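Local coordinates for protein alcohol oxidase (Myceliophthora thermophila, PDB 6F74) that binds FAD covalently as a VAO-type flavoprotein and probably acts as an oxygen-dependent oxidase, with a substrate that is not established, at residues A[159-164]-A[431-436]; A[210-215]-A[238-243]; A[244-249]-A[541-546]; A[253-258]-A[491-496]. One frame throughout, in Å; residues are numbered along the deposited sequence.

Contact 1: A[159-164]-A[431-436]; sequences HDLLGR and STSIIT. With FAD (flavin-adenine dinucleotide), chain I.
Leu161 lays its CD2 methyl alongside Ser433, 3.3 Å from OG, while its CB and CG rest near the serine CB. The same methyl meets CD1 of Ile435 at 3.9 Å, an apolar touch. With CG anti to the carbonyl carbon (chi1 -70°) and chi2 at 73°, the two methyls part: CD2 goes to Ser433 and CD1 to the ribityl chain of FAD, 3.6 Å from O3'. No direct hydrogen bond joins the two segments; a water does instead, giving a proton to Leu161 O and accepting one from Ser433 N.

His159, Asp160 and Arg164 hold the cofactor. ND1 of His159 is covalently bonded to C8M of the flavin, the 8-alpha histidyl linkage of the isoalloxazine. Asp160 N donates to the phosphate oxygen O1A at 3.0 Å, and Arg164 O accepts from FAD O3B. The Asp160 carboxylate is held by Arg164, whose NH2 reaches OD1 at 2.8 Å in the guanidinium plane; OD2 takes Leu162 N in an Asx turn and Arg164 N from the opposite face.

Segment 159-164 lies between strands 152-155 and 171-174; 431-436 leads into edge strand 435-440 of the seven-stranded sheet, with helix 512-533 packed on Ile434.

Contact 2: A[210-215]-A[238-243]; sequences YQWRDV and GGWPSG. With FAD (flavin-adenine dinucleotide), chain I.
In the FAD-binding domain, Trp212, first residue of helix 212-221, and Trp240, in the first turn of the short helix 239-242, form a T-shaped pair beside the cofactor. Trp212 turns an edge toward the face of Trp240: the five-membered ring of Trp212 and the six-membered ring of Trp240 have centroids 4.7 Å apart and planes at 68°. NE1 of Trp212 sits 3.5 Å from CD2 of Trp240, above its plane and offset toward the rim, and CZ2 of Trp212 meets CZ3 of Trp240 at the same separation. CG of Trp240 lies anti to the backbone N (chi1 -171°), which swings the indole between Trp212 and the flavin. Its pyrrole end is the part nearest the cofactor, with CD1 3.1 Å from O2' of FAD and NE1 3.2 Å from C2 of FAD. Trp212 thus backs a residue that itself touches the flavin.

At the glycines before Trp240, FAD comes close to the main chain: CA of Gly238 is 3.4 Å from N7A of FAD, and N of Gly239 is 3.3 Å from O4B of FAD.

Helix 212-221 follows strand 203-208; Gln211 is at its N-cap position, and its N donates to Asp214 OD2 one turn into the helix. Val215 packs on Ile302 and Pro241 on Gln300, both of strand 296-306, so the two helices share that strand as a neighbour.

Contact 3: A[244-249]-A[541-546]; sequences GGHGPA and MNEGDG. With FAD (flavin-adenine dinucleotide), chain I.
The backbones of 244-249 and 541-546 approach without a hydrogen bond between them, closest at Gly244 and Asn542 with CA atoms 7.5 Å apart; Gly244 and Gly245 both have positive phi where the chain leaves helix 239-242.

His246 NE2 donates to Glu543 OE1 at 2.8 Å, nearly straight at 165° and within the imidazole plane, arriving on the syn side of the carboxylate but 28° out of its plane. With CG set between the backbone N and the carbonyl carbon (chi1 67°), the ring folds back against the flavin pyrimidine. One imidazole face, tilted against the flavin, covers this end, N3 lying 3.1 Å above the imidazole plane, toward its rim. His246 N donates to FAD O2 at 3.0 Å, and O accepts from FAD N3. Asn542 ND2 hydrogen-bonds to Gly239 O and Tyr540 OH.

With ND1 hydrogen-bonded to Tyr352 OH and NE2 to Glu543, the ring's rotation is fixed, and the carboxylate, its OE2 3.6 Å from FAD C10, would probably polarise the imidazole.

Contact 4: A[253-258]-A[491-496]; sequences FGLGAD and PAWRVS
Arg494 meets Asp258 end-on, with NH1 and NH2 both donating to the single oxygen OD2. Both belong to the salt bridge, NH2 at 2.8 Å on the syn lone pair and NH1 at 3.0 Å, nearly along the C-O axis. Guanidinium and carboxylate are almost coplanar, 14° apart, and Arg494 gets there through a bend at chi2 (-51°) that turns its chain back toward 253-258. Neither group relies on the other alone: Asp258 OD1 is hydrogen-bonded to Ser487 OG and forms a salt bridge with Arg288 NH2, and Arg494 NH1 also hydrogen-bonds to Val478 O.

Beside this bridge, Leu255 sets its CD1 methyl over the six-membered ring of Trp493 in a CH-pi contact, 3.7 Å from the centroid and 11° off the ring normal. The methyl is therefore practically centred on the benzene part of the indole. The two side chains cross at about a right angle.

Behind the flavin site, the side chains of Leu255 and His246, and of Trp493 and Tyr540, come within about 4 Å. The arrangement is consistent with a join between the FAD-binding domain and the domain built on the seven-stranded antiparallel sheet, as in the VAO family.

Overall arrangement
Contacts 1, 2 and 3 all touch FAD, while contact 4 stands one layer behind. Contact 3 is central: its centre is about 11 Å from those of contacts 1 and 4 and about 12 Å from that of contact 2. Asn542 hydrogen-bonds to Arg164 of contact 1 and Gly239 of contact 2, and backbone bonds link 244-245 with 256-257 of contact 4. Contacts 1 and 4, about 22 Å apart between centres, do not touch, yet their later segments lead into neighbouring strands, 435-440 and 498-503, of one seven-stranded antiparallel sheet. Along the chain, contact 2 lies wholly within the earlier part; contacts 1, 3 and 4 each join the FAD-binding region to later chain, closing the protein around its cofactor.

Contact 1: A[159-164]-A[431-436]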
# COMPACT_ATOMS: atom_id res chain seq x y z
N HIS A 159 1.13 -7.91 2.33
CA HIS A 159 0.13 -7.03 1.73
C HIS A 159 0.55 -6.43 0.40
O HIS A 159 -0.31 -5.94 -0.30
CB HIS A 159 -0.28 -5.86 2.68
CG HIS A 159 -1.56 -6.11 3.40
ND1 HIS A 159 -2.82 -5.95 2.80
CD2 HIS A 159 -1.78 -6.70 4.60
CE1 HIS A 159 -3.73 -6.28 3.71
NE2 HIS A 159 -3.14 -6.76 4.78
N ASP A 160 1.84 -6.41 0.08
CA ASP A 160 2.30 -5.63 -1.05
C ASP A 160 1.57 -5.95 -2.36
O ASP A 160 1.21 -7.11 -2.62
CB ASP A 160 3.79 -5.81 -1.31
CG ASP A 160 4.42 -4.61 -1.94
OD1 ASP A 160 4.49 -3.59 -1.24
OD2 ASP A 160 4.82 -4.67 -3.12
N LEU A 161 1.39 -4.89 -3.15
CA LEU A 161 0.73 -4.96 -4.46
C LEU A 161 1.70 -5.13 -5.63
O LEU A 161 1.28 -5.50 -6.72
CB LEU A 161 -0.09 -3.68 -4.72
CG LEU A 161 -1.37 -3.38 -3.93
CD1 LEU A 161 -1.13 -2.97 -2.48
CD2 LEU A 161 -2.12 -2.25 -4.64
N LEU A 162 2.99 -4.85 -5.38
CA LEU A 162 4.03 -4.78 -6.40
C LEU A 162 5.11 -5.89 -6.37
O LEU A 162 6.14 -5.80 -7.06
CB LEU A 162 4.70 -3.41 -6.31
CG LEU A 162 4.08 -2.20 -7.01
CD1 LEU A 162 2.69 -1.90 -6.48
CD2 LEU A 162 4.99 -1.00 -6.78
N GLY A 163 4.89 -6.94 -5.58
CA GLY A 163 5.93 -8.01 -5.47
C GLY A 163 7.18 -7.62 -4.69
O GLY A 163 8.20 -8.30 -4.82
N ARG A 164 7.13 -6.56 -3.88
CA ARG A 164 8.32 -6.07 -3.13
C ARG A 164 8.63 -6.88 -1.88
O ARG A 164 9.71 -6.74 -1.30
CB ARG A 164 8.18 -4.58 -2.77
CG ARG A 164 8.03 -3.68 -3.99
CD ARG A 164 7.86 -2.21 -3.67
NE ARG A 164 6.75 -2.05 -2.75
CZ ARG A 164 6.48 -0.97 -2.03
NH1 ARG A 164 7.19 0.14 -2.13
NH2 ARG A 164 5.45 -1.01 -1.20
N SER A 431 -6.80 -10.92 -5.56
CA SER A 431 -6.49 -10.71 -6.98
C SER A 431 -5.21 -9.91 -7.19
O SER A 431 -4.78 -9.13 -6.31
CB SER A 431 -7.64 -10.00 -7.69
OG SER A 431 -8.76 -10.82 -7.70
N THR A 432 -4.61 -10.10 -8.36
CA THR A 432 -3.47 -9.30 -8.80
C THR A 432 -3.89 -7.84 -8.99
O THR A 432 -4.96 -7.53 -9.52
CB THR A 432 -2.86 -9.86 -10.12
OG1 THR A 432 -2.42 -11.19 -9.91
CG2 THR A 432 -1.65 -9.04 -10.58
N SER A 433 -3.02 -6.94 -8.54
CA SER A 433 -3.24 -5.50 -8.68
C SER A 433 -2.52 -5.01 -9.92
O SER A 433 -1.32 -5.28 -10.08
CB SER A 433 -2.72 -4.75 -7.46
OG SER A 433 -3.18 -3.42 -7.54
N ILE A 434 -3.26 -4.36 -10.80
CA ILE A 434 -2.71 -3.67 -11.98
C ILE A 434 -3.36 -2.30 -12.01
O ILE A 434 -4.44 -2.11 -12.56
CB ILE A 434 -2.95 -4.43 -13.31
CG1 ILE A 434 -2.61 -5.92 -13.13
CG2 ILE A 434 -2.11 -3.77 -14.42
CD1 ILE A 434 -2.70 -6.74 -14.39
N ILE A 435 -2.70 -1.36 -11.34
CA ILE A 435 -3.19 -0.01 -11.19
C ILE A 435 -2.11 1.00 -11.54
O ILE A 435 -0.91 0.66 -11.63
CB ILE A 435 -3.72 0.26 -9.76
CG1 ILE A 435 -2.60 0.09 -8.71
CG2 ILE A 435 -4.89 -0.67 -9.45
CD1 ILE A 435 -2.95 0.50 -7.28
N THR A 436 -2.56 2.23 -11.74
CA THR A 436 -1.65 3.39 -11.88
C THR A 436 -2.15 4.49 -10.94
O THR A 436 -3.36 4.58 -10.68
CB THR A 436 -1.59 3.89 -13.33
OG1 THR A 436 -0.72 5.01 -13.44
CG2 THR A 436 -3.02 4.24 -13.87
PA FAD I . 4.67 -6.35 3.09
O1A FAD I . 4.26 -7.06 1.80
O2A FAD I . 4.92 -7.22 4.28
O5B FAD I . 5.96 -5.50 2.76
C5B FAD I . 5.87 -4.44 1.84
C4B FAD I . 7.27 -3.98 1.48
O4B FAD I . 7.86 -3.47 2.66
C3B FAD I . 8.22 -5.05 0.99
O3B FAD I . 9.17 -4.42 0.14
C2B FAD I . 8.96 -5.49 2.23
O2B FAD I . 10.31 -5.92 2.02
C1B FAD I . 9.00 -4.22 3.03
N9A FAD I . 8.99 -4.37 4.49
C8A FAD I . 7.96 -4.78 5.25
N7A FAD I . 8.28 -4.76 6.55
C5A FAD I . 9.53 -4.31 6.63
C6A FAD I . 10.45 -4.04 7.74
N6A FAD I . 10.00 -4.29 8.99
N1A FAD I . 11.69 -3.59 7.43
C2A FAD I . 12.07 -3.37 6.15
N3A FAD I . 11.26 -3.58 5.07
C4A FAD I . 10.00 -4.04 5.28
N1 FAD I . -2.09 1.62 1.88
C2 FAD I . -2.54 2.84 2.23
O2 FAD I . -1.77 3.83 2.11
N3 FAD I . -3.77 3.03 2.74
C4 FAD I . -4.65 2.03 2.90
O4 FAD I . -5.80 2.21 3.36
C4X FAD I . -4.24 0.66 2.53
N5 FAD I . -5.08 -0.39 2.66
C5X FAD I . -4.67 -1.63 2.31
C6 FAD I . -5.55 -2.71 2.47
C7 FAD I . -5.18 -4.00 2.15
C7M FAD I . -6.25 -5.04 2.36
C8 FAD I . -3.80 -4.26 1.63
C8M FAD I . -3.29 -5.66 1.30
C9 FAD I . -2.93 -3.19 1.45
C9A FAD I . -3.30 -1.87 1.77
N10 FAD I . -2.43 -0.76 1.63
C10 FAD I . -2.88 0.52 1.99
C1' FAD I . -1.08 -0.87 1.03
C2' FAD I . 0.12 -0.96 1.91
O2' FAD I . 0.46 0.37 2.30
C3' FAD I . 1.30 -1.53 1.11
O3' FAD I . 0.93 -2.76 0.44
C4' FAD I . 2.52 -1.76 1.98
O4' FAD I . 3.59 -2.28 1.18
C5' FAD I . 2.21 -2.69 3.14
O5' FAD I . 3.36 -2.88 3.94
P FAD I . 3.40 -4.28 4.68
O1P FAD I . 2.09 -4.54 5.37
O2P FAD I . 4.67 -4.30 5.47
O3P FAD I . 3.51 -5.26 3.40
O HOH W 1 -0.53 -7.39 -6.87

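Contact 2: A[210-215]-A[238-243]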
# COMPACT_ATOMS: atom_id res chain seq x y z
N TYR A 210 4.04 -4.93 14.00
CA TYR A 210 2.63 -4.94 14.27
C TYR A 210 1.84 -4.49 13.03
O TYR A 210 2.39 -3.89 12.09
CB TYR A 210 2.32 -4.09 15.50
CG TYR A 210 2.73 -4.75 16.79
CD1 TYR A 210 1.86 -5.65 17.43
CD2 TYR A 210 3.96 -4.48 17.38
CE1 TYR A 210 2.21 -6.26 18.61
CE2 TYR A 210 4.32 -5.09 18.58
CZ TYR A 210 3.44 -5.99 19.18
OH TYR A 210 3.78 -6.60 20.38
N GLN A 211 0.56 -4.82 13.04
CA GLN A 211 -0.40 -4.34 12.04
C GLN A 211 -1.09 -3.12 12.62
O GLN A 211 -0.97 -2.85 13.83
CB GLN A 211 -1.37 -5.44 11.69
CG GLN A 211 -0.69 -6.60 10.99
CD GLN A 211 -1.58 -7.85 10.97
OE1 GLN A 211 -1.64 -8.55 11.97
NE2 GLN A 211 -2.23 -8.13 9.84
N TRP A 212 -1.76 -2.34 11.77
CA TRP A 212 -2.51 -1.17 12.25
C TRP A 212 -3.57 -1.52 13.29
O TRP A 212 -3.77 -0.75 14.26
CB TRP A 212 -3.11 -0.36 11.10
CG TRP A 212 -2.05 0.48 10.51
CD1 TRP A 212 -1.51 0.36 9.28
CD2 TRP A 212 -1.34 1.53 11.17
NE1 TRP A 212 -0.51 1.29 9.11
CE2 TRP A 212 -0.38 2.02 10.26
CE3 TRP A 212 -1.43 2.11 12.43
CZ2 TRP A 212 0.48 3.06 10.58
CZ3 TRP A 212 -0.57 3.16 12.74
CH2 TRP A 212 0.37 3.62 11.82
N ARG A 213 -4.20 -2.68 13.14
CA ARG A 213 -5.20 -3.12 14.11
C ARG A 213 -4.63 -3.05 15.53
O ARG A 213 -5.27 -2.54 16.43
CB ARG A 213 -5.66 -4.53 13.80
CG ARG A 213 -6.94 -4.86 14.55
CD ARG A 213 -7.49 -6.21 14.03
NE ARG A 213 -8.17 -6.06 12.72
CZ ARG A 213 -9.35 -5.47 12.57
NH1 ARG A 213 -10.03 -5.01 13.64
NH2 ARG A 213 -9.90 -5.36 11.35
N ASP A 214 -3.41 -3.52 15.71
CA ASP A 214 -2.78 -3.64 17.03
C ASP A 214 -2.47 -2.25 17.60
O ASP A 214 -2.67 -2.00 18.79
CB ASP A 214 -1.48 -4.45 16.92
CG ASP A 214 -1.67 -5.78 16.19
OD1 ASP A 214 -2.45 -6.62 16.68
OD2 ASP A 214 -1.07 -6.01 15.11
N VAL A 215 -2.02 -1.36 16.73
CA VAL A 215 -1.65 0.00 17.09
C VAL A 215 -2.90 0.79 17.49
O VAL A 215 -2.92 1.52 18.51
CB VAL A 215 -0.89 0.70 15.94
CG1 VAL A 215 -0.54 2.16 16.28
CG2 VAL A 215 0.38 -0.05 15.65
N GLY A 238 6.39 -1.06 7.92
CA GLY A 238 7.11 -1.59 6.76
C GLY A 238 6.87 -0.72 5.54
O GLY A 238 7.28 0.44 5.49
N GLY A 239 6.22 -1.30 4.54
CA GLY A 239 5.92 -0.58 3.31
C GLY A 239 4.95 0.57 3.48
O GLY A 239 5.02 1.55 2.73
N TRP A 240 4.03 0.47 4.43
CA TRP A 240 2.98 1.48 4.56
C TRP A 240 3.57 2.88 4.80
O TRP A 240 3.39 3.75 3.94
CB TRP A 240 1.90 1.07 5.59
CG TRP A 240 0.69 1.93 5.60
CD1 TRP A 240 -0.48 1.73 4.95
CD2 TRP A 240 0.53 3.14 6.35
NE1 TRP A 240 -1.35 2.76 5.21
CE2 TRP A 240 -0.76 3.63 6.08
CE3 TRP A 240 1.37 3.87 7.19
CZ2 TRP A 240 -1.23 4.81 6.63
CZ3 TRP A 240 0.89 5.04 7.75
CH2 TRP A 240 -0.41 5.50 7.48
N PRO A 241 4.33 3.10 5.92
CA PRO A 241 4.89 4.42 6.16
C PRO A 241 6.04 4.78 5.19
O PRO A 241 6.17 5.92 4.79
CB PRO A 241 5.40 4.33 7.61
CG PRO A 241 5.82 2.91 7.76
CD PRO A 241 4.78 2.14 6.95
N SER A 242 6.83 3.81 4.80
CA SER A 242 8.03 4.07 3.98
C SER A 242 7.70 4.60 2.57
O SER A 242 8.49 5.33 1.96
CB SER A 242 8.92 2.82 3.89
OG SER A 242 8.38 1.84 3.00
N GLY A 243 6.52 4.20 2.08
CA GLY A 243 6.02 4.68 0.81
C GLY A 243 5.16 5.92 0.85
O GLY A 243 4.84 6.48 -0.22
PA FAD I . 4.67 -6.35 3.09
O1A FAD I . 4.26 -7.06 1.80
O2A FAD I . 4.92 -7.22 4.28
O5B FAD I . 5.96 -5.50 2.76
C5B FAD I . 5.87 -4.44 1.84
C4B FAD I . 7.27 -3.98 1.48
O4B FAD I . 7.86 -3.47 2.66
C3B FAD I . 8.22 -5.05 0.99
O3B FAD I . 9.17 -4.42 0.14
C2B FAD I . 8.96 -5.49 2.23
O2B FAD I . 10.31 -5.92 2.02
C1B FAD I . 9.00 -4.22 3.03
N9A FAD I . 8.99 -4.37 4.49
C8A FAD I . 7.96 -4.78 5.25
N7A FAD I . 8.28 -4.76 6.55
C5A FAD I . 9.53 -4.31 6.63
C6A FAD I . 10.45 -4.04 7.74
N6A FAD I . 10.00 -4.29 8.99
N1A FAD I . 11.69 -3.59 7.43
C2A FAD I . 12.07 -3.37 6.15
N3A FAD I . 11.26 -3.58 5.07
C4A FAD I . 10.00 -4.04 5.28
N1 FAD I . -2.09 1.62 1.88
C2 FAD I . -2.54 2.84 2.23
O2 FAD I . -1.77 3.83 2.11
N3 FAD I . -3.77 3.03 2.74
C4 FAD I . -4.65 2.03 2.90
O4 FAD I . -5.80 2.21 3.36
C4X FAD I . -4.24 0.66 2.53
N5 FAD I . -5.08 -0.39 2.66
C5X FAD I . -4.67 -1.63 2.31
C6 FAD I . -5.55 -2.71 2.47
C7 FAD I . -5.18 -4.00 2.15
C7M FAD I . -6.25 -5.04 2.36
C8 FAD I . -3.80 -4.26 1.63
C8M FAD I . -3.29 -5.66 1.30
C9 FAD I . -2.93 -3.19 1.45
C9A FAD I . -3.30 -1.87 1.77
N10 FAD I . -2.43 -0.76 1.63
C10 FAD I . -2.88 0.52 1.99
C1' FAD I . -1.08 -0.87 1.03
C2' FAD I . 0.12 -0.96 1.91
O2' FAD I . 0.46 0.37 2.30
C3' FAD I . 1.30 -1.53 1.11
O3' FAD I . 0.93 -2.76 0.44
C4' FAD I . 2.52 -1.76 1.98
O4' FAD I . 3.59 -2.28 1.18
C5' FAD I . 2.21 -2.69 3.14
O5' FAD I . 3.36 -2.88 3.94
P FAD I . 3.40 -4.28 4.68
O1P FAD I . 2.09 -4.54 5.37
O2P FAD I . 4.67 -4.30 5.47
O3P FAD I . 3.51 -5.26 3.40

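Contact 3: A[244-249]-A[541-546]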
# COMPACT_ATOMS: atom_id res chain seq x y z
N GLY A 244 4.80 6.37 2.05
CA GLY A 244 3.78 7.41 2.19
C GLY A 244 2.79 7.07 3.27
O GLY A 244 2.92 7.55 4.37
N GLY A 245 1.82 6.24 2.96
CA GLY A 245 0.79 5.83 3.92
C GLY A 245 -0.34 6.84 4.07
O GLY A 245 -0.17 7.84 4.75
N HIS A 246 -1.48 6.56 3.43
CA HIS A 246 -2.68 7.38 3.55
C HIS A 246 -3.72 6.66 4.37
O HIS A 246 -3.67 5.46 4.56
CB HIS A 246 -3.27 7.76 2.17
CG HIS A 246 -3.81 6.60 1.40
ND1 HIS A 246 -5.07 6.09 1.61
CD2 HIS A 246 -3.23 5.83 0.46
CE1 HIS A 246 -5.25 5.03 0.84
NE2 HIS A 246 -4.15 4.84 0.14
N GLY A 247 -4.65 7.44 4.90
CA GLY A 247 -5.74 6.92 5.72
C GLY A 247 -6.68 8.06 6.04
O GLY A 247 -6.42 9.20 5.65
N PRO A 248 -7.76 7.80 6.76
CA PRO A 248 -8.73 8.86 7.05
C PRO A 248 -8.16 10.15 7.68
O PRO A 248 -8.64 11.25 7.35
CB PRO A 248 -9.68 8.16 8.04
CG PRO A 248 -9.68 6.75 7.58
CD PRO A 248 -8.22 6.48 7.25
N ALA A 249 -7.13 10.01 8.53
CA ALA A 249 -6.61 11.10 9.35
C ALA A 249 -5.40 11.87 8.78
O ALA A 249 -4.91 12.79 9.42
CB ALA A 249 -6.32 10.59 10.75
N MET A 541 3.92 5.03 -4.74
CA MET A 541 4.60 3.75 -4.89
C MET A 541 3.81 2.56 -4.34
O MET A 541 3.73 1.51 -4.98
CB MET A 541 6.02 3.81 -4.30
CG MET A 541 6.10 3.93 -2.80
SD MET A 541 7.84 4.07 -2.28
CE MET A 541 7.98 5.86 -2.47
N ASN A 542 3.18 2.74 -3.18
CA ASN A 542 2.49 1.65 -2.48
C ASN A 542 1.26 1.14 -3.22
O ASN A 542 0.90 -0.04 -3.09
CB ASN A 542 2.06 2.07 -1.06
CG ASN A 542 3.22 2.17 -0.10
OD1 ASN A 542 4.32 1.68 -0.36
ND2 ASN A 542 2.96 2.79 1.07
N GLU A 543 0.63 2.05 -3.96
CA GLU A 543 -0.54 1.73 -4.78
C GLU A 543 -0.30 2.45 -6.09
O GLU A 543 -0.82 3.56 -6.33
CB GLU A 543 -1.85 2.14 -4.10
CG GLU A 543 -2.22 1.29 -2.87
CD GLU A 543 -3.37 1.86 -2.03
OE1 GLU A 543 -3.50 3.10 -1.99
OE2 GLU A 543 -4.16 1.10 -1.36
N GLY A 544 0.49 1.81 -6.93
CA GLY A 544 1.01 2.45 -8.11
C GLY A 544 1.51 1.48 -9.15
O GLY A 544 1.39 0.26 -9.01
N ASP A 545 2.06 2.04 -10.22
CA ASP A 545 2.36 1.29 -11.45
C ASP A 545 3.79 0.84 -11.44
O ASP A 545 4.67 1.59 -11.81
CB ASP A 545 2.11 2.19 -12.66
CG ASP A 545 2.25 1.46 -13.99
OD1 ASP A 545 2.53 0.26 -14.01
OD2 ASP A 545 2.03 2.09 -15.05
N GLY A 546 4.01 -0.41 -11.09
CA GLY A 546 5.36 -0.97 -11.00
C GLY A 546 5.93 -1.30 -12.36
O GLY A 546 7.11 -1.61 -12.42
PA FAD I . 4.67 -6.35 3.09
O1A FAD I . 4.26 -7.06 1.80
O2A FAD I . 4.92 -7.22 4.28
O5B FAD I . 5.96 -5.50 2.76
C5B FAD I . 5.87 -4.44 1.84
C4B FAD I . 7.27 -3.98 1.48
O4B FAD I . 7.86 -3.47 2.66
C3B FAD I . 8.22 -5.05 0.99
O3B FAD I . 9.17 -4.42 0.14
C2B FAD I . 8.96 -5.49 2.23
O2B FAD I . 10.31 -5.92 2.02
C1B FAD I . 9.00 -4.22 3.03
N9A FAD I . 8.99 -4.37 4.49
C8A FAD I . 7.96 -4.78 5.25
N7A FAD I . 8.28 -4.76 6.55
C5A FAD I . 9.53 -4.31 6.63
C6A FAD I . 10.45 -4.04 7.74
N6A FAD I . 10.00 -4.29 8.99
N1A FAD I . 11.69 -3.59 7.43
C2A FAD I . 12.07 -3.37 6.15
N3A FAD I . 11.26 -3.58 5.07
C4A FAD I . 10.00 -4.04 5.28
N1 FAD I . -2.09 1.62 1.88
C2 FAD I . -2.54 2.84 2.23
O2 FAD I . -1.77 3.83 2.11
N3 FAD I . -3.77 3.03 2.74
C4 FAD I . -4.65 2.03 2.90
O4 FAD I . -5.80 2.21 3.36
C4X FAD I . -4.24 0.66 2.53
N5 FAD I . -5.08 -0.39 2.66
C5X FAD I . -4.67 -1.63 2.31
C6 FAD I . -5.55 -2.71 2.47
C7 FAD I . -5.18 -4.00 2.15
C7M FAD I . -6.25 -5.04 2.36
C8 FAD I . -3.80 -4.26 1.63
C8M FAD I . -3.29 -5.66 1.30
C9 FAD I . -2.93 -3.19 1.45
C9A FAD I . -3.30 -1.87 1.77
N10 FAD I . -2.43 -0.76 1.63
C10 FAD I . -2.88 0.52 1.99
C1' FAD I . -1.08 -0.87 1.03
C2' FAD I . 0.12 -0.96 1.91
O2' FAD I . 0.46 0.37 2.30
C3' FAD I . 1.30 -1.53 1.11
O3' FAD I . 0.93 -2.76 0.44
C4' FAD I . 2.52 -1.76 1.98
O4' FAD I . 3.59 -2.28 1.18
C5' FAD I . 2.21 -2.69 3.14
O5' FAD I . 3.36 -2.88 3.94
P FAD I . 3.40 -4.28 4.68
O1P FAD I . 2.09 -4.54 5.37
O2P FAD I . 4.67 -4.30 5.47
O3P FAD I . 3.51 -5.26 3.40

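Contact 4: A[253-258]-A[491-496]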
# COMPACT_ATOMS: atom_id res chain seq x y z
N PHE A 253 -3.57 15.39 10.00
CA PHE A 253 -2.40 15.23 10.87
C PHE A 253 -1.08 14.87 10.18
O PHE A 253 -0.06 14.74 10.84
CB PHE A 253 -2.74 14.20 11.91
CG PHE A 253 -3.93 14.58 12.75
CD1 PHE A 253 -3.84 15.64 13.66
CD2 PHE A 253 -5.12 13.90 12.64
CE1 PHE A 253 -4.93 16.01 14.42
CE2 PHE A 253 -6.22 14.28 13.40
CZ PHE A 253 -6.14 15.33 14.29
N GLY A 254 -1.10 14.73 8.85
CA GLY A 254 0.10 14.38 8.08
C GLY A 254 0.09 12.96 7.57
O GLY A 254 -0.58 12.08 8.12
N LEU A 255 0.85 12.73 6.51
CA LEU A 255 1.00 11.38 5.98
C LEU A 255 1.77 10.50 6.96
O LEU A 255 2.48 10.99 7.83
CB LEU A 255 1.73 11.36 4.63
CG LEU A 255 0.99 11.48 3.27
CD1 LEU A 255 1.72 10.71 2.21
CD2 LEU A 255 -0.46 11.07 3.23
N GLY A 256 1.63 9.19 6.77
CA GLY A 256 2.23 8.19 7.65
C GLY A 256 3.73 8.34 7.80
O GLY A 256 4.28 8.29 8.90
N ALA A 257 4.39 8.57 6.69
CA ALA A 257 5.84 8.81 6.69
C ALA A 257 6.24 9.92 7.62
O ALA A 257 7.28 9.84 8.25
CB ALA A 257 6.33 9.12 5.30
N ASP A 258 5.42 10.96 7.69
CA ASP A 258 5.71 12.09 8.56
C ASP A 258 5.30 11.93 10.02
O ASP A 258 5.62 12.78 10.82
CB ASP A 258 5.14 13.39 7.94
CG ASP A 258 5.93 13.85 6.72
OD1 ASP A 258 7.11 13.44 6.56
OD2 ASP A 258 5.35 14.64 5.94
N PRO A 491 8.08 15.42 -3.27
CA PRO A 491 7.62 16.81 -3.30
C PRO A 491 6.14 17.03 -3.74
O PRO A 491 5.44 17.87 -3.15
CB PRO A 491 8.55 17.46 -4.32
CG PRO A 491 9.82 16.69 -4.20
CD PRO A 491 9.42 15.29 -3.87
N ALA A 492 5.70 16.30 -4.76
CA ALA A 492 4.34 16.44 -5.26
C ALA A 492 3.25 16.29 -4.19
O ALA A 492 2.20 16.89 -4.29
CB ALA A 492 4.09 15.46 -6.39
N TRP A 493 3.52 15.52 -3.13
CA TRP A 493 2.57 15.44 -2.00
C TRP A 493 2.27 16.80 -1.39
O TRP A 493 1.16 17.03 -0.89
CB TRP A 493 3.11 14.56 -0.87
CG TRP A 493 2.97 13.12 -1.13
CD1 TRP A 493 3.99 12.24 -1.32
CD2 TRP A 493 1.76 12.38 -1.17
NE1 TRP A 493 3.48 10.98 -1.48
CE2 TRP A 493 2.11 11.04 -1.42
CE3 TRP A 493 0.41 12.71 -1.04
CZ2 TRP A 493 1.15 10.02 -1.52
CZ3 TRP A 493 -0.54 11.69 -1.14
CH2 TRP A 493 -0.16 10.36 -1.38
N ARG A 494 3.25 17.70 -1.45
CA ARG A 494 3.12 18.99 -0.84
C ARG A 494 2.26 19.96 -1.66
O ARG A 494 1.92 21.01 -1.15
CB ARG A 494 4.51 19.62 -0.57
CG ARG A 494 5.52 18.71 0.14
CD ARG A 494 4.92 18.09 1.39
NE ARG A 494 5.93 17.39 2.18
CZ ARG A 494 5.67 16.63 3.25
NH1 ARG A 494 4.44 16.46 3.71
NH2 ARG A 494 6.68 16.02 3.87
N VAL A 495 1.95 19.62 -2.92
CA VAL A 495 1.06 20.45 -3.77
C VAL A 495 -0.21 19.76 -4.24
O VAL A 495 -1.08 20.42 -4.77
CB VAL A 495 1.83 21.06 -4.99
CG1 VAL A 495 2.97 21.96 -4.53
CG2 VAL A 495 2.37 20.00 -5.95
N SER A 496 -0.33 18.45 -4.00
CA SER A 496 -1.44 17.67 -4.55
C SER A 496 -2.38 17.23 -3.43
O SER A 496 -1.97 16.46 -2.55
CB SER A 496 -0.90 16.46 -5.30
OG SER A 496 0.12 16.88 -6.20